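Local coordinates for protein disulfide-isomerase A4 (Rattus norvegicus, PDB 3EC3), which catalyses the rearrangement of disulfide bonds in proteins of the endoplasmic reticulum, the fragment here being its pair of noncatalytic, thioredoxin-like b domains, at residues V159-V162 against A163-F166; H120-T123 against S124-A127; Y179-E182 against V183-G187. The protein carries 1 engineered substitution. One frame throughout, in Å; residues are numbered along the deposited sequence.

Interaction 1 (V159-V162 against A163-F166); sequences VLEV and AKDF
Val159 O accepts an almost straight helical bond from Ala163 N, at 2.8 Å and with an angle of 177° at the hydrogen. One residue on, Leu160 O takes Lys164 N at 3.1 Å, and the lysine's CB and CG lie against this same oxygen while the leucine side chain turns to Val118 and Leu117. At Glu161 it is again the backbone that does the gripping: Lys164 NZ bonds to Glu161 O at 3.1 Å, in the carbonyl plane and on a lone pair. Lys164 can curl back this way because its CG sits between backbone N and carbonyl carbon (chi1 65°) and the chain bends once more at its far end. Glu161 OE1, 4.1 Å from Lys164 NZ, is too far for a salt bridge but near enough for the opposite charges probably to attract, and OE2 bonds instead to the hydroxyl of Tyr88, whose ring also takes Lys164 in a cation-pi contact. The ammonium also forms a salt bridge with its neighbour, Lys164 NZ to Asp165 OD2 at 3.3 Å; Asp165 has a second charged partner in Arg220. Val162 O closes the helix, receiving Asp165 N at 2.9 Å from above the carbonyl plane and, weakly, Phe166 N. The edge of the Phe166 ring meets that oxygen too, CD1 standing 3.4 Å from Val162 O, and Val162 CG1 rests on CD1 at 3.8 Å. A type I turn from Ala163 to Phe166 thus ends helix 149-163, the connecting helix of the beta-alpha-beta crossover between strands 135-140 and 170-175 in a thioredoxin-like fold.

Interaction 2 (H120-T123 against S124-A127); sequences HRKT and SNDA
Asn125 folds its amide back to the backbone of His120 and Lys122, and hydrogen bonds carry most of this contact. Asn125 ND2 gives a nearly straight bond to His120 O (3.0 Å, 169°), lying in the carbonyl plane, with the oxygen close to the plane of the asparagine amide. The other end of the amide accepts: Lys122 N reaches Asn125 OD1 at 3.0 Å, from above the plane of that carbonyl. With CG between backbone N and carbonyl carbon (chi1 80°), the asparagine presents both ends to the chain at once, and Asn125 N adds a bond of 2.8 Å to Lys122 O. A leucine here would probably leave the His120 carbonyl and the Lys122 N-H without their mates, and the turn less firmly tied. Among the charges, Asp126 OD2 lies over one face of the Arg121 guanidinium, well out of its plane, where no N-H points, and 4.3 Å from Arg121 NH1; their stronger partners are Tyr179 for Asp126 and Glu182 for Arg121. A water at the guanidinium edge accepts from Arg121 NE and weakly reaches Asp126 O. In van der Waals contact, Arg121 CG meets Asp126 CB at 3.8 Å, and the Lys122 side chain crosses that of Asn125 at about a right angle, CE nearest ND2. The turn leads from edge strand 118-121, bonded to strand 170-175 through Arg121 and Ile173, into helix 126-129, while Lys122 forms a salt bridge to Asp25 and Arg121 packs on strand 135-140.

Interaction 3 (Y179-E182 against V183-G187); sequences YATE and VKDLG
The carboxylate of Asp185 has Thr181 O standing over one face, almost directly above its carbon, with Asp185 CG 3.0 Å from Thr181 O. Acceptors meet here, and the contact is no hydrogen bond; the approach follows from the CG lying anti to the carbonyl carbon (chi1 -65°), which folds the acid back along the helix. Thr181 OG1 lies alongside, 3.6 Å from Asp185 OD2. The Tyr179 ring, by contrast, leads away from the following turn; it makes a cation-pi contact with Arg121, and its hydroxyl meets Asp126. Backbone bonds hold the turns together: Val183 N to Tyr179 O at 2.8 Å, a pattern that Lys184 N and Asp185 N repeat to Ala180 O and Thr181 O. Val183 CG2 also closes to 3.2 Å of Tyr179 O. Further on, Glu182 and Leu186 run side by side, Glu182 CG touching Leu186 CD1 at 4.0 Å; Glu182 OE2 bonds to the hydroxyl of Tyr139, on which Leu186 and Val183 also pack, and pairs with Arg121. Gly187, with positive phi and N bonded to Lys184 O at 2.8 Å, finishes a Schellman motif at the end of a short helix that has Tyr179 at its N-cap position and follows strand 170-175 of the thioredoxin-like fold.

In the fold
Interactions 2 and 3 meet directly, though their centres are about 15 Å apart. Arg121 NH2 forms a salt bridge of 2.7 Å with Glu182 OE2, and Asp126 OD2 lies 2.5 Å from Tyr179 OH, a probable hydrogen bond, so the turn after strand 118-121 is tied to the helix after strand 170-175. Interaction 1 stands apart, its centre about 20 Å from that of interaction 2 and about 24 Å from that of interaction 3, yet its helix packs on Val118 of the same edge strand. Interactions 1 and 2 also reach the preceding thioredoxin-like unit, through Tyr88 and Asp25 respectively. All three lie in the second of the two noncatalytic thioredoxin-like domains.

Interaction 1 (V159-V162 against A163-F166)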
ATOM      1  N   VAL A 159       5.959   9.987   8.490  1.00 16.81           N
ATOM      2  CA  VAL A 159       6.148   8.534   8.409  1.00 16.75           C
ATOM      3  C   VAL A 159       6.942   8.134   7.155  1.00 16.34           C
ATOM      4  O   VAL A 159       7.875   7.317   7.219  1.00 16.09           O
ATOM      5  CB  VAL A 159       4.799   7.772   8.478  1.00 16.34           C
ATOM      6  CG1 VAL A 159       5.067   6.217   8.604  1.00 17.53           C
ATOM      7  CG2 VAL A 159       3.984   8.290   9.669  1.00 15.84           C
ATOM      8  N   LEU A 160       6.614   8.749   6.025  1.00 15.50           N
ATOM      9  CA  LEU A 160       7.300   8.454   4.761  1.00 14.84           C
ATOM     10  C   LEU A 160       8.808   8.744   4.822  1.00 16.11           C
ATOM     11  O   LEU A 160       9.659   7.996   4.272  1.00 15.85           O
ATOM     12  CB  LEU A 160       6.688   9.335   3.682  1.00 15.50           C
ATOM     13  CG  LEU A 160       5.380   8.850   3.019  1.00 15.52           C
ATOM     14  CD1 LEU A 160       4.698  10.022   2.299  1.00 15.05           C
ATOM     15  CD2 LEU A 160       5.710   7.721   2.024  1.00 15.35           C
ATOM     16  N   GLU A 161       9.138   9.821   5.509  1.00 16.81           N
ATOM     17  CA  GLU A 161      10.560  10.136   5.786  1.00 18.67           C
ATOM     18  C   GLU A 161      11.362   9.011   6.462  1.00 19.01           C
ATOM     19  O   GLU A 161      12.555   8.862   6.177  1.00 20.86           O
ATOM     20  CB  GLU A 161      10.682  11.460   6.538  1.00 18.23           C
ATOM     21  CG  GLU A 161      10.184  12.640   5.706  1.00 22.10           C
ATOM     22  CD  GLU A 161      11.049  12.896   4.468  1.00 29.38           C
ATOM     23  OE1 GLU A 161      12.293  12.914   4.582  1.00 29.28           O
ATOM     24  OE2 GLU A 161      10.505  13.101   3.380  1.00 31.34           O
ATOM     25  N   VAL A 162      10.731   8.232   7.340  1.00 17.65           N
ATOM     26  CA  VAL A 162      11.405   7.115   7.980  1.00 17.84           C
ATOM     27  C   VAL A 162      11.284   5.867   7.116  1.00 17.32           C
ATOM     28  O   VAL A 162      12.261   5.126   6.887  1.00 18.21           O
ATOM     29  CB  VAL A 162      10.834   6.876   9.418  1.00 18.17           C
ATOM     30  CG1 VAL A 162      11.589   5.754  10.145  1.00 18.85           C
ATOM     31  CG2 VAL A 162      10.970   8.181  10.278  1.00 16.85           C
ATOM     32  N   ALA A 163      10.066   5.613   6.639  1.00 16.88           N
ATOM     33  CA  ALA A 163       9.806   4.444   5.806  1.00 16.08           C
ATOM     34  C   ALA A 163      10.815   4.264   4.689  1.00 16.33           C
ATOM     35  O   ALA A 163      11.236   3.132   4.408  1.00 17.49           O
ATOM     36  CB  ALA A 163       8.320   4.502   5.244  1.00 14.99           C
ATOM     37  N   LYS A 164      11.220   5.345   4.023  1.00 17.29           N
ATOM     38  CA  LYS A 164      12.094   5.202   2.840  1.00 17.63           C
ATOM     39  C   LYS A 164      13.468   4.683   3.221  1.00 18.88           C
ATOM     40  O   LYS A 164      14.197   4.191   2.362  1.00 18.51           O
ATOM     41  CB  LYS A 164      12.281   6.533   2.130  1.00 19.26           C
ATOM     42  CG  LYS A 164      13.010   7.549   2.959  1.00 20.46           C
ATOM     43  CD  LYS A 164      13.709   8.544   2.040  1.00 27.78           C
ATOM     44  CE  LYS A 164      13.934   9.868   2.775  1.00 29.98           C
ATOM     45  NZ  LYS A 164      14.642   9.619   4.044  1.00 29.69           N
ATOM     46  N   ASP A 165      13.806   4.814   4.498  1.00 18.54           N
ATOM     47  CA  ASP A 165      15.131   4.399   5.007  1.00 20.07           C
ATOM     48  C   ASP A 165      15.179   2.971   5.520  1.00 19.98           C
ATOM     49  O   ASP A 165      16.290   2.403   5.744  1.00 18.55           O
ATOM     50  CB  ASP A 165      15.569   5.352   6.109  1.00 20.48           C
ATOM     51  CG  ASP A 165      16.046   6.672   5.559  1.00 23.68           C
ATOM     52  OD1 ASP A 165      16.390   6.723   4.361  1.00 27.48           O
ATOM     53  OD2 ASP A 165      16.074   7.657   6.326  1.00 26.97           O
ATOM     54  N   PHE A 166      13.994   2.371   5.681  1.00 19.24           N
ATOM     55  CA  PHE A 166      13.866   1.009   6.194  1.00 18.96           C
ATOM     56  C   PHE A 166      13.021   0.139   5.273  1.00 19.30           C
ATOM     57  O   PHE A 166      11.933  -0.320   5.673  1.00 18.17           O
ATOM     58  CB  PHE A 166      13.293   1.006   7.609  1.00 19.15           C
ATOM     59  CG  PHE A 166      14.192   1.715   8.627  1.00 22.04           C
ATOM     60  CD1 PHE A 166      14.044   3.084   8.885  1.00 20.98           C
ATOM     61  CD2 PHE A 166      15.161   1.004   9.315  1.00 19.38           C
ATOM     62  CE1 PHE A 166      14.891   3.738   9.816  1.00 23.66           C
ATOM     63  CE2 PHE A 166      16.007   1.634  10.266  1.00 23.50           C
ATOM     64  CZ  PHE A 166      15.869   3.005  10.508  1.00 21.82           C
TER

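Interaction 2 (H120-T123 against S124-A127)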
ATOM      1  N   HIS A 120      -2.558   2.874   4.171  1.00 16.39           N
ATOM      2  CA  HIS A 120      -3.518   3.022   5.275  1.00 16.97           C
ATOM      3  C   HIS A 120      -3.991   1.624   5.688  1.00 17.82           C
ATOM      4  O   HIS A 120      -4.677   0.941   4.922  1.00 18.43           O
ATOM      5  CB  HIS A 120      -4.737   3.871   4.839  1.00 17.57           C
ATOM      6  CG  HIS A 120      -5.774   4.066   5.923  1.00 18.34           C
ATOM      7  ND1 HIS A 120      -7.002   4.629   5.665  1.00 19.41           N
ATOM      8  CD2 HIS A 120      -5.760   3.782   7.246  1.00 17.44           C
ATOM      9  CE1 HIS A 120      -7.714   4.682   6.783  1.00 18.55           C
ATOM     10  NE2 HIS A 120      -6.969   4.202   7.767  1.00 21.36           N
ATOM     11  N   ARG A 121      -3.540   1.193   6.866  1.00 16.70           N
ATOM     12  CA  ARG A 121      -3.928  -0.102   7.439  1.00 17.92           C
ATOM     13  C   ARG A 121      -5.286   0.078   8.103  1.00 19.00           C
ATOM     14  O   ARG A 121      -5.470   0.963   8.930  1.00 18.75           O
ATOM     15  CB  ARG A 121      -2.864  -0.573   8.442  1.00 17.35           C
ATOM     16  CG  ARG A 121      -3.254  -1.853   9.235  1.00 19.37           C
ATOM     17  CD  ARG A 121      -2.173  -2.042  10.270  1.00 21.99           C
ATOM     18  NE  ARG A 121      -2.366  -3.206  11.138  1.00 21.15           N
ATOM     19  CZ  ARG A 121      -2.596  -3.122  12.442  1.00 21.84           C
ATOM     20  NH1 ARG A 121      -2.701  -4.225  13.163  1.00 19.74           N
ATOM     21  NH2 ARG A 121      -2.708  -1.929  13.031  1.00 24.02           N
ATOM     22  N   LYS A 122      -6.234  -0.755   7.696  1.00 20.30           N
ATOM     23  CA  LYS A 122      -7.611  -0.660   8.107  1.00 22.22           C
ATOM     24  C   LYS A 122      -8.016  -2.011   8.655  1.00 23.30           C
ATOM     25  O   LYS A 122      -7.573  -3.026   8.153  1.00 22.40           O
ATOM     26  CB  LYS A 122      -8.473  -0.357   6.888  1.00 22.55           C
ATOM     27  CG  LYS A 122      -8.324   1.048   6.368  1.00 23.78           C
ATOM     28  CD  LYS A 122      -9.397   1.378   5.373  1.00 26.61           C
ATOM     29  CE  LYS A 122      -9.057   0.881   4.001  1.00 31.25           C
ATOM     30  NZ  LYS A 122      -9.771   1.731   3.004  1.00 32.14           N
ATOM     31  N   THR A 123      -8.877  -2.039   9.673  1.00 25.37           N
ATOM     32  CA  THR A 123      -9.435  -3.323  10.115  1.00 26.67           C
ATOM     33  C   THR A 123     -10.044  -4.144   8.947  1.00 28.26           C
ATOM     34  O   THR A 123     -10.038  -5.376   8.986  1.00 28.79           O
ATOM     35  CB  THR A 123     -10.461  -3.160  11.271  1.00 27.20           C
ATOM     36  OG1 THR A 123     -11.482  -2.224  10.899  1.00 27.98           O
ATOM     37  CG2 THR A 123      -9.770  -2.690  12.545  1.00 26.28           C
ATOM     38  N   SER A 124     -10.535  -3.464   7.907  1.00 29.38           N
ATOM     39  CA  SER A 124     -11.016  -4.136   6.695  1.00 30.62           C
ATOM     40  C   SER A 124      -9.934  -4.695   5.731  1.00 31.02           C
ATOM     41  O   SER A 124     -10.222  -5.541   4.886  1.00 32.60           O
ATOM     42  CB  SER A 124     -12.015  -3.248   5.943  1.00 30.52           C
ATOM     43  OG  SER A 124     -11.405  -2.065   5.459  1.00 34.18           O
ATOM     44  N   ASN A 125      -8.692  -4.261   5.864  1.00 30.50           N
ATOM     45  CA  ASN A 125      -7.665  -4.726   4.951  1.00 29.51           C
ATOM     46  C   ASN A 125      -6.444  -5.324   5.655  1.00 29.68           C
ATOM     47  O   ASN A 125      -5.470  -5.703   4.989  1.00 30.10           O
ATOM     48  CB  ASN A 125      -7.261  -3.593   3.968  1.00 29.19           C
ATOM     49  CG  ASN A 125      -6.273  -2.543   4.572  1.00 27.35           C
ATOM     50  OD1 ASN A 125      -5.644  -2.744   5.592  1.00 24.99           O
ATOM     51  ND2 ASN A 125      -6.175  -1.411   3.915  1.00 20.95           N
ATOM     52  N   ASP A 126      -6.451  -5.401   6.985  1.00 28.29           N
ATOM     53  CA  ASP A 126      -5.174  -5.716   7.629  1.00 27.56           C
ATOM     54  C   ASP A 126      -4.698  -7.160   7.428  1.00 27.38           C
ATOM     55  O   ASP A 126      -3.503  -7.397   7.263  1.00 28.36           O
ATOM     56  CB  ASP A 126      -5.057  -5.206   9.078  1.00 27.40           C
ATOM     57  CG  ASP A 126      -6.132  -5.731   9.988  1.00 27.62           C
ATOM     58  OD1 ASP A 126      -6.737  -6.772   9.664  1.00 24.98           O
ATOM     59  OD2 ASP A 126      -6.368  -5.075  11.045  1.00 24.38           O
ATOM     60  N   ALA A 127      -5.628  -8.113   7.388  1.00 26.82           N
ATOM     61  CA  ALA A 127      -5.269  -9.499   7.091  1.00 26.67           C
ATOM     62  C   ALA A 127      -4.769  -9.701   5.658  1.00 25.91           C
ATOM     63  O   ALA A 127      -3.798 -10.414   5.435  1.00 25.86           O
ATOM     64  CB  ALA A 127      -6.463 -10.444   7.403  1.00 26.49           C
TER
HETATM   65  O   HOH W   1      -1.999  -6.137   9.982  1.00 39.31           O

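Interaction 3 (Y179-E182 against V183-G187)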
ATOM      1  N   TYR A 179      -8.563   1.374  15.524  1.00 33.87           N
ATOM      2  CA  TYR A 179      -7.748   0.429  16.309  1.00 34.34           C
ATOM      3  C   TYR A 179      -7.727   0.708  17.809  1.00 34.47           C
ATOM      4  O   TYR A 179      -6.729   0.449  18.483  1.00 35.10           O
ATOM      5  CB  TYR A 179      -6.330   0.363  15.738  1.00 34.11           C
ATOM      6  CG  TYR A 179      -6.276  -0.402  14.445  1.00 34.46           C
ATOM      7  CD1 TYR A 179      -6.352   0.253  13.219  1.00 34.72           C
ATOM      8  CD2 TYR A 179      -6.161  -1.799  14.446  1.00 36.03           C
ATOM      9  CE1 TYR A 179      -6.301  -0.454  12.013  1.00 33.82           C
ATOM     10  CE2 TYR A 179      -6.115  -2.520  13.242  1.00 35.15           C
ATOM     11  CZ  TYR A 179      -6.180  -1.844  12.038  1.00 35.28           C
ATOM     12  OH  TYR A 179      -6.150  -2.567  10.858  1.00 34.08           O
ATOM     13  N   ALA A 180      -8.834   1.238  18.325  1.00 35.18           N
ATOM     14  CA  ALA A 180      -8.962   1.577  19.755  1.00 35.85           C
ATOM     15  C   ALA A 180      -8.448   0.482  20.700  1.00 36.31           C
ATOM     16  O   ALA A 180      -7.633   0.746  21.612  1.00 36.20           O
ATOM     17  CB  ALA A 180     -10.420   1.950  20.092  1.00 35.29           C
ATOM     18  N   THR A 181      -8.913  -0.743  20.479  1.00 36.53           N
ATOM     19  CA  THR A 181      -8.573  -1.811  21.405  1.00 37.66           C
ATOM     20  C   THR A 181      -7.154  -2.337  21.205  1.00 37.47           C
ATOM     21  O   THR A 181      -6.510  -2.711  22.174  1.00 38.13           O
ATOM     22  CB  THR A 181      -9.679  -2.920  21.552  1.00 37.57           C
ATOM     23  OG1 THR A 181      -9.072  -4.152  21.953  1.00 38.23           O
ATOM     24  CG2 THR A 181     -10.460  -3.137  20.258  1.00 39.09           C
ATOM     25  N   GLU A 182      -6.650  -2.318  19.968  1.00 37.83           N
ATOM     26  CA  GLU A 182      -5.233  -2.565  19.728  1.00 37.48           C
ATOM     27  C   GLU A 182      -4.367  -1.540  20.479  1.00 37.38           C
ATOM     28  O   GLU A 182      -3.350  -1.923  21.079  1.00 37.47           O
ATOM     29  CB  GLU A 182      -4.917  -2.523  18.221  1.00 37.12           C
ATOM     30  CG  GLU A 182      -3.486  -2.855  17.900  1.00 38.67           C
ATOM     31  CD  GLU A 182      -3.282  -3.025  16.430  1.00 39.21           C
ATOM     32  OE1 GLU A 182      -3.329  -4.178  15.966  1.00 40.39           O
ATOM     33  OE2 GLU A 182      -3.125  -2.008  15.729  1.00 40.57           O
ATOM     34  N   VAL A 183      -4.784  -0.236  20.431  1.00 37.66           N
ATOM     35  CA  VAL A 183      -4.064   0.866  21.097  1.00 38.21           C
ATOM     36  C   VAL A 183      -4.081   0.777  22.633  1.00 39.55           C
ATOM     37  O   VAL A 183      -3.067   1.060  23.291  1.00 39.66           O
ATOM     38  CB  VAL A 183      -4.644   2.232  20.643  1.00 38.68           C
ATOM     39  CG1 VAL A 183      -4.104   3.397  21.493  1.00 37.68           C
ATOM     40  CG2 VAL A 183      -4.349   2.456  19.142  1.00 37.66           C
ATOM     41  N   LYS A 184      -5.236   0.399  23.192  1.00 39.38           N
ATOM     42  CA  LYS A 184      -5.375   0.184  24.624  1.00 40.79           C
ATOM     43  C   LYS A 184      -4.406  -0.916  25.033  1.00 41.14           C
ATOM     44  O   LYS A 184      -3.591  -0.736  25.953  1.00 41.50           O
ATOM     45  CB  LYS A 184      -6.813  -0.223  24.958  1.00 40.48           C
ATOM     46  CG  LYS A 184      -7.089  -0.406  26.435  1.00 41.63           C
ATOM     47  CD  LYS A 184      -8.542  -0.837  26.656  1.00 43.92           C
ATOM     48  CE  LYS A 184      -9.552   0.316  26.313  1.00 45.26           C
ATOM     49  NZ  LYS A 184      -9.847   0.449  24.818  1.00 46.56           N
ATOM     50  N   ASP A 185      -4.472  -2.032  24.307  1.00 41.95           N
ATOM     51  CA  ASP A 185      -3.648  -3.216  24.562  1.00 42.67           C
ATOM     52  C   ASP A 185      -2.133  -2.991  24.422  1.00 42.74           C
ATOM     53  O   ASP A 185      -1.330  -3.704  25.044  1.00 42.59           O
ATOM     54  CB  ASP A 185      -4.112  -4.378  23.672  1.00 43.11           C
ATOM     55  CG  ASP A 185      -5.534  -4.835  24.002  1.00 44.58           C
ATOM     56  OD1 ASP A 185      -6.104  -4.386  25.025  1.00 46.03           O
ATOM     57  OD2 ASP A 185      -6.086  -5.652  23.239  1.00 47.38           O
ATOM     58  N   LEU A 186      -1.761  -1.993  23.625  1.00 42.30           N
ATOM     59  CA  LEU A 186      -0.374  -1.541  23.506  1.00 42.33           C
ATOM     60  C   LEU A 186       0.066  -0.637  24.666  1.00 43.11           C
ATOM     61  O   LEU A 186       1.239  -0.262  24.749  1.00 43.41           O
ATOM     62  CB  LEU A 186      -0.167  -0.814  22.163  1.00 41.78           C
ATOM     63  CG  LEU A 186      -0.302  -1.722  20.941  1.00 40.28           C
ATOM     64  CD1 LEU A 186      -0.451  -0.898  19.668  1.00 37.88           C
ATOM     65  CD2 LEU A 186       0.893  -2.675  20.838  1.00 40.51           C
ATOM     66  N   GLY A 187      -0.873  -0.300  25.549  1.00 43.15           N
ATOM     67  CA  GLY A 187      -0.632   0.613  26.669  1.00 43.91           C
ATOM     68  C   GLY A 187      -0.497   2.069  26.259  1.00 44.48           C
ATOM     69  O   GLY A 187       0.161   2.845  26.951  1.00 44.37           O
TER